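Local structure of transcriptional regulator (Methanobacterium thermoautotrophicum, 3BPV) at residues G19-H24 / E104-D109; Q31-L36 / T51-D56. The protein probably acts as a DNA-binding transcriptional regulator of the MarR family, working as a dimer of winged-helix subunits. All coordinates share one frame; numbering follows the deposited sequence.

Two helix-to-helix contacts of one MarR-type chain are involved, their centres about 18 Å apart. Interaction 1 joins the end of helix 3-21 to helix 97-111 at the surface, with 79 residues of chain between its segments. Interaction 2 lies within that intervening chain, in the helix-turn-helix region, where helix 29-40 packs on helix 46-53; the centre of this contact lies about 6 Å from the centre of the chain, that of interaction 1 about 13 Å. The two are in direct touch through packing of L22 CD1 on V32 CG2 at 4.1 Å, which joins the residue that follows helix 3-21 to helix 29-40. Residues of both contacts also meet the second subunit.

Interaction 1 (G19-H24 / E104-D109)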
loop_
_atom_site.group_PDB
_atom_site.type_symbol
_atom_site.label_atom_id
_atom_site.label_comp_id
_atom_site.label_asym_id
_atom_site.label_seq_id
_atom_site.Cartn_x
_atom_site.Cartn_y
_atom_site.Cartn_z
ATOM N N GLY A 19 11.130 2.238 -7.202
ATOM C CA GLY A 19 12.340 2.604 -6.493
ATOM C C GLY A 19 13.599 2.447 -7.321
ATOM O O GLY A 19 14.526 3.249 -7.203
ATOM N N ARG A 20 13.633 1.421 -8.163
ATOM C CA ARG A 20 14.795 1.157 -9.004
ATOM C C ARG A 20 14.853 2.074 -10.217
ATOM O O ARG A 20 15.897 2.658 -10.516
ATOM C CB ARG A 20 14.783 -0.302 -9.470
ATOM C CG ARG A 20 14.714 -1.315 -8.343
ATOM C CD ARG A 20 15.953 -1.287 -7.459
ATOM N NE ARG A 20 17.114 -1.877 -8.117
ATOM C CZ ARG A 20 18.279 -2.096 -7.516
ATOM N NH1 ARG A 20 18.442 -1.772 -6.240
ATOM N NH2 ARG A 20 19.282 -2.645 -8.187
ATOM N N GLU A 21 13.728 2.209 -10.910
ATOM C CA GLU A 21 13.664 3.030 -12.114
ATOM C C GLU A 21 13.689 4.529 -11.847
ATOM O O GLU A 21 14.201 5.295 -12.658
ATOM C CB GLU A 21 12.406 2.671 -12.913
ATOM C CG GLU A 21 12.353 1.217 -13.353
ATOM C CD GLU A 21 13.202 0.931 -14.580
ATOM O OE1 GLU A 21 14.376 1.357 -14.620
ATOM O OE2 GLU A 21 12.690 0.267 -15.505
ATOM N N LEU A 22 13.144 4.954 -10.714
ATOM C CA LEU A 22 13.115 6.376 -10.396
ATOM C C LEU A 22 13.980 6.737 -9.199
ATOM O O LEU A 22 13.895 7.848 -8.682
ATOM C CB LEU A 22 11.671 6.833 -10.142
ATOM C CG LEU A 22 10.707 6.648 -11.317
ATOM C CD1 LEU A 22 9.284 6.957 -10.870
ATOM C CD2 LEU A 22 11.115 7.553 -12.477
ATOM N N GLY A 23 14.816 5.793 -8.771
ATOM C CA GLY A 23 15.700 6.030 -7.644
ATOM C C GLY A 23 16.652 7.190 -7.864
ATOM O O GLY A 23 17.048 7.849 -6.906
ATOM N N HIS A 24 17.026 7.453 -9.114
ATOM C CA HIS A 24 17.931 8.563 -9.387
ATOM C C HIS A 24 17.275 9.897 -9.042
ATOM O O HIS A 24 17.954 10.912 -8.885
ATOM C CB HIS A 24 18.394 8.553 -10.853
ATOM C CG HIS A 24 17.282 8.638 -11.852
ATOM N ND1 HIS A 24 16.365 7.626 -12.036
ATOM C CD2 HIS A 24 16.956 9.608 -12.740
ATOM C CE1 HIS A 24 15.520 7.968 -12.992
ATOM N NE2 HIS A 24 15.856 9.166 -13.436
ATOM N N GLU A 104 5.340 3.486 -15.245
ATOM C CA GLU A 104 4.120 2.741 -14.931
ATOM C C GLU A 104 3.788 1.794 -16.077
ATOM O O GLU A 104 3.437 0.635 -15.859
ATOM C CB GLU A 104 2.929 3.682 -14.710
ATOM C CG GLU A 104 2.926 4.461 -13.400
ATOM C CD GLU A 104 2.900 3.563 -12.171
ATOM O OE1 GLU A 104 2.451 2.402 -12.277
ATOM O OE2 GLU A 104 3.320 4.030 -11.093
ATOM N N GLU A 105 3.897 2.297 -17.305
ATOM C CA GLU A 105 3.613 1.507 -18.498
ATOM C C GLU A 105 4.559 0.312 -18.597
ATOM O O GLU A 105 4.134 -0.805 -18.896
ATOM C CB GLU A 105 3.756 2.381 -19.748
ATOM C CG GLU A 105 3.417 1.672 -21.048
ATOM C CD GLU A 105 3.600 2.569 -22.261
ATOM O OE1 GLU A 105 2.981 3.655 -22.302
ATOM O OE2 GLU A 105 4.361 2.186 -23.171
ATOM N N ARG A 106 5.847 0.552 -18.358
ATOM C CA ARG A 106 6.837 -0.516 -18.415
ATOM C C ARG A 106 6.539 -1.590 -17.370
ATOM O O ARG A 106 6.664 -2.786 -17.640
ATOM C CB ARG A 106 8.248 0.049 -18.194
ATOM C CG ARG A 106 8.776 0.907 -19.340
ATOM C CD ARG A 106 10.142 1.488 -18.990
ATOM N NE ARG A 106 11.102 0.441 -18.647
ATOM C CZ ARG A 106 12.326 0.668 -18.181
ATOM N NH1 ARG A 106 12.751 1.911 -17.998
ATOM N NH2 ARG A 106 13.127 -0.350 -17.897
ATOM N N TRP A 107 6.160 -1.166 -16.166
ATOM C CA TRP A 107 5.849 -2.120 -15.109
ATOM C C TRP A 107 4.660 -2.984 -15.530
ATOM O O TRP A 107 4.685 -4.206 -15.392
ATOM C CB TRP A 107 5.526 -1.385 -13.805
ATOM C CG TRP A 107 5.081 -2.303 -12.716
ATOM C CD1 TRP A 107 5.852 -3.188 -12.019
ATOM C CD2 TRP A 107 3.740 -2.471 -12.240
ATOM N NE1 TRP A 107 5.070 -3.899 -11.138
ATOM C CE2 TRP A 107 3.771 -3.480 -11.254
ATOM C CE3 TRP A 107 2.514 -1.870 -12.556
ATOM C CZ2 TRP A 107 2.622 -3.902 -10.579
ATOM C CZ3 TRP A 107 1.369 -2.292 -11.884
ATOM C CH2 TRP A 107 1.434 -3.299 -10.908
ATOM N N GLU A 108 3.625 -2.343 -16.056
ATOM C CA GLU A 108 2.440 -3.070 -16.497
ATOM C C GLU A 108 2.770 -4.061 -17.605
ATOM O O GLU A 108 2.296 -5.200 -17.589
ATOM C CB GLU A 108 1.359 -2.092 -16.972
ATOM C CG GLU A 108 0.650 -1.383 -15.831
ATOM C CD GLU A 108 -0.462 -0.461 -16.294
ATOM O OE1 GLU A 108 -1.279 -0.886 -17.141
ATOM O OE2 GLU A 108 -0.524 0.683 -15.793
ATOM N N ASP A 109 3.589 -3.642 -18.566
ATOM C CA ASP A 109 3.938 -4.540 -19.659
ATOM C C ASP A 109 4.664 -5.777 -19.142
ATOM O O ASP A 109 4.409 -6.895 -19.603
ATOM C CB ASP A 109 4.805 -3.825 -20.706
ATOM C CG ASP A 109 4.044 -2.738 -21.445
ATOM O OD1 ASP A 109 2.803 -2.816 -21.496
ATOM O OD2 ASP A 109 4.689 -1.816 -21.987
#
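E21 and R106 reach toward each other across the outer side of two neighbouring helices, whose nearest CA atoms are those of E21 and W107 at 9.8 Å. Long, flexible charged side chains can meet here, and a glutamate and an arginine suit this place at the protein surface. Each points its CB at the other helix, and the pair forms a salt bridge. In the model E21 OE2 lies 2.5 Å from R106 NH2, shorter than such a contact normally is, and the position of OE2 is doubtful: the opposite charges are paired, but the exact distance and geometry are uncertain. As modelled, the carboxylate does not lie flat against the N-H edge of the arginine as in a two-pronged pair. OE2 comes over one face of the guanidinium, with the two planes 73° apart and the side chains crossing at about a right angle. The second oxygen, OE1, stands further back, 3.8 Å from R106 NH1. Bends in both chains go with this approach, subject to the same reservation: E21 folds at its second torsion (chi2 -80°), while R106 runs extended from CB and then turns at its third (chi3 56°). L22 is the first residue to leave helical geometry, and the ring of H24 has E21 O at its edge, in plane. Beside the charged pair the helices join through mixed apolar and polar contacts. L22 packs on I100 and V103, and E21 also touches V103. R106 rests on F17, while W107 hydrogen-bonds S13 through NE1 and meets H14 edge-to-face. Farther along helix 97-111, E108 OE2 accepts a hydrogen bond from L3 N of the second subunit, so this helix lies between helix 3-21 of its own chain and the dimer partner.

Interaction 2 (Q31-L36 / T51-D56); sequences QVACLL and TFFHVD
In the winged helix-turn-helix fold of MarR proteins, helix 29-40 packs against helix 46-53, the first helix of the helix-turn-helix, and F53 bridges the two near A33 and C34. The backbones come close enough for small residues on one side to receive a single aromatic ring from the other: the nearest CA atoms, of C34 and F53, are 8.9 Å apart. F53 presents the far end of its ring. Its CZ comes 3.7 Å from A33 O, which lies at the ring edge near the plane, where the slightly positive C-H groups suit a carbonyl oxygen. CZ is also 4.1 Å from A33 CB, a methyl short enough to let the phenyl tip approach the backbone. Over one face of the same ring lies F52 CD2, 3.7 Å above its plane and over its centre, so the neighbouring phenylalanine probably helps fix its rotation. F52 in turn forms a cation-pi contact with R37 and packs on R12 of the second subunit, while A33 touches K4 of that subunit. H54 then ends the helix with a positive phi of 58°, and D56 N-caps helix 57-69, with OD1 also bonded to T59 OG1. C34, buried and also in contact with T63 of that helix, carries its sulfur anti to the carbonyl carbon (chi1 -76°), placing it beside F53; small, apolar and polarisable, the sulfur fits a buried position next to a ring. There, on the other side of the ring plane from F52, SG makes an oblique sulfur-aromatic contact, 4.0 Å from F53 CE2, on a line from the ring centroid tilted 50° from the normal.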
loop_
_atom_site.group_PDB
_atom_site.type_symbol
_atom_site.label_atom_id
_atom_site.label_comp_id
_atom_site.label_asym_id
_atom_site.label_seq_id
_atom_site.Cartn_x
_atom_site.Cartn_y
_atom_site.Cartn_z
ATOM N N GLN A 31 5.862 8.525 -2.616
ATOM C CA GLN A 31 6.024 9.891 -3.116
ATOM C C GLN A 31 5.330 10.070 -4.460
ATOM O O GLN A 31 4.711 11.105 -4.706
ATOM C CB GLN A 31 7.499 10.246 -3.277
ATOM C CG GLN A 31 8.279 10.381 -1.995
ATOM C CD GLN A 31 9.724 10.705 -2.278
ATOM O OE1 GLN A 31 10.051 11.822 -2.661
ATOM N NE2 GLN A 31 10.594 9.718 -2.116
ATOM N N VAL A 32 5.442 9.080 -5.336
ATOM C CA VAL A 32 4.793 9.170 -6.633
ATOM C C VAL A 32 3.281 9.288 -6.457
ATOM O O VAL A 32 2.634 10.089 -7.129
ATOM C CB VAL A 32 5.115 7.936 -7.507
ATOM C CG1 VAL A 32 4.190 7.888 -8.723
ATOM C CG2 VAL A 32 6.560 7.999 -7.964
ATOM N N ALA A 33 2.713 8.501 -5.553
ATOM C CA ALA A 33 1.273 8.547 -5.326
ATOM C C ALA A 33 0.852 9.943 -4.895
ATOM O O ALA A 33 -0.128 10.482 -5.412
ATOM C CB ALA A 33 0.879 7.526 -4.263
ATOM N N CYS A 34 1.588 10.529 -3.954
ATOM C CA CYS A 34 1.271 11.874 -3.483
ATOM C C CYS A 34 1.427 12.892 -4.611
ATOM O O CYS A 34 0.581 13.769 -4.798
ATOM C CB CYS A 34 2.187 12.271 -2.323
ATOM S SG CYS A 34 1.760 11.491 -0.755
ATOM N N LEU A 35 2.510 12.782 -5.366
ATOM C CA LEU A 35 2.762 13.710 -6.455
ATOM C C LEU A 35 1.634 13.675 -7.483
ATOM O O LEU A 35 1.135 14.723 -7.897
ATOM C CB LEU A 35 4.093 13.376 -7.130
ATOM C CG LEU A 35 4.587 14.386 -8.166
ATOM C CD1 LEU A 35 4.827 15.727 -7.505
ATOM C CD2 LEU A 35 5.878 13.878 -8.788
ATOM N N LEU A 36 1.216 12.482 -7.892
ATOM C CA LEU A 36 0.151 12.379 -8.885
ATOM C C LEU A 36 -1.169 12.902 -8.345
ATOM O O LEU A 36 -1.948 13.511 -9.084
ATOM C CB LEU A 36 -0.013 10.934 -9.364
ATOM C CG LEU A 36 1.187 10.364 -10.132
ATOM C CD1 LEU A 36 0.905 8.923 -10.531
ATOM C CD2 LEU A 36 1.459 11.224 -11.368
ATOM N N THR A 51 -6.289 12.574 4.458
ATOM C CA THR A 51 -7.581 11.922 4.593
ATOM C C THR A 51 -7.854 11.033 3.389
ATOM O O THR A 51 -8.352 9.919 3.531
ATOM C CB THR A 51 -8.711 12.961 4.727
ATOM O OG1 THR A 51 -8.488 13.749 5.900
ATOM C CG2 THR A 51 -10.068 12.272 4.837
ATOM N N PHE A 52 -7.506 11.518 2.202
ATOM C CA PHE A 52 -7.721 10.760 0.977
ATOM C C PHE A 52 -7.030 9.400 1.005
ATOM O O PHE A 52 -7.624 8.389 0.613
ATOM C CB PHE A 52 -7.220 11.557 -0.226
ATOM C CG PHE A 52 -7.218 10.779 -1.507
ATOM C CD1 PHE A 52 -8.386 10.619 -2.243
ATOM C CD2 PHE A 52 -6.046 10.190 -1.972
ATOM C CE1 PHE A 52 -8.386 9.887 -3.426
ATOM C CE2 PHE A 52 -6.034 9.456 -3.151
ATOM C CZ PHE A 52 -7.203 9.302 -3.881
ATOM N N PHE A 53 -5.779 9.372 1.460
ATOM C CA PHE A 53 -5.020 8.122 1.516
ATOM C C PHE A 53 -5.321 7.280 2.749
ATOM O O PHE A 53 -5.009 6.086 2.781
ATOM C CB PHE A 53 -3.518 8.410 1.455
ATOM C CG PHE A 53 -3.036 8.825 0.097
ATOM C CD1 PHE A 53 -3.131 7.962 -0.987
ATOM C CD2 PHE A 53 -2.476 10.083 -0.094
ATOM C CE1 PHE A 53 -2.676 8.350 -2.242
ATOM C CE2 PHE A 53 -2.020 10.474 -1.342
ATOM C CZ PHE A 53 -2.118 9.611 -2.415
ATOM N N HIS A 54 -5.919 7.894 3.762
ATOM C CA HIS A 54 -6.262 7.185 4.987
ATOM C C HIS A 54 -5.060 6.534 5.666
ATOM O O HIS A 54 -5.180 5.465 6.263
ATOM C CB HIS A 54 -7.331 6.130 4.692
ATOM C CG HIS A 54 -8.604 6.704 4.152
ATOM N ND1 HIS A 54 -9.526 7.349 4.947
ATOM C CD2 HIS A 54 -9.086 6.772 2.888
ATOM C CE1 HIS A 54 -10.520 7.791 4.197
ATOM N NE2 HIS A 54 -10.277 7.455 2.943
ATOM N N VAL A 55 -3.897 7.166 5.564
ATOM C CA VAL A 55 -2.700 6.645 6.217
ATOM C C VAL A 55 -2.355 7.557 7.390
ATOM O O VAL A 55 -2.893 8.656 7.511
ATOM C CB VAL A 55 -1.497 6.585 5.256
ATOM C CG1 VAL A 55 -1.740 5.539 4.178
ATOM C CG2 VAL A 55 -1.263 7.945 4.640
ATOM N N ASP A 56 -1.459 7.104 8.254
ATOM C CA ASP A 56 -1.080 7.904 9.411
ATOM C C ASP A 56 -0.447 9.230 8.999
ATOM O O ASP A 56 0.255 9.324 7.983
ATOM C CB ASP A 56 -0.127 7.107 10.299
ATOM C CG ASP A 56 1.166 6.766 9.601
ATOM O OD1 ASP A 56 2.089 7.602 9.631
ATOM O OD2 ASP A 56 1.257 5.667 9.015
#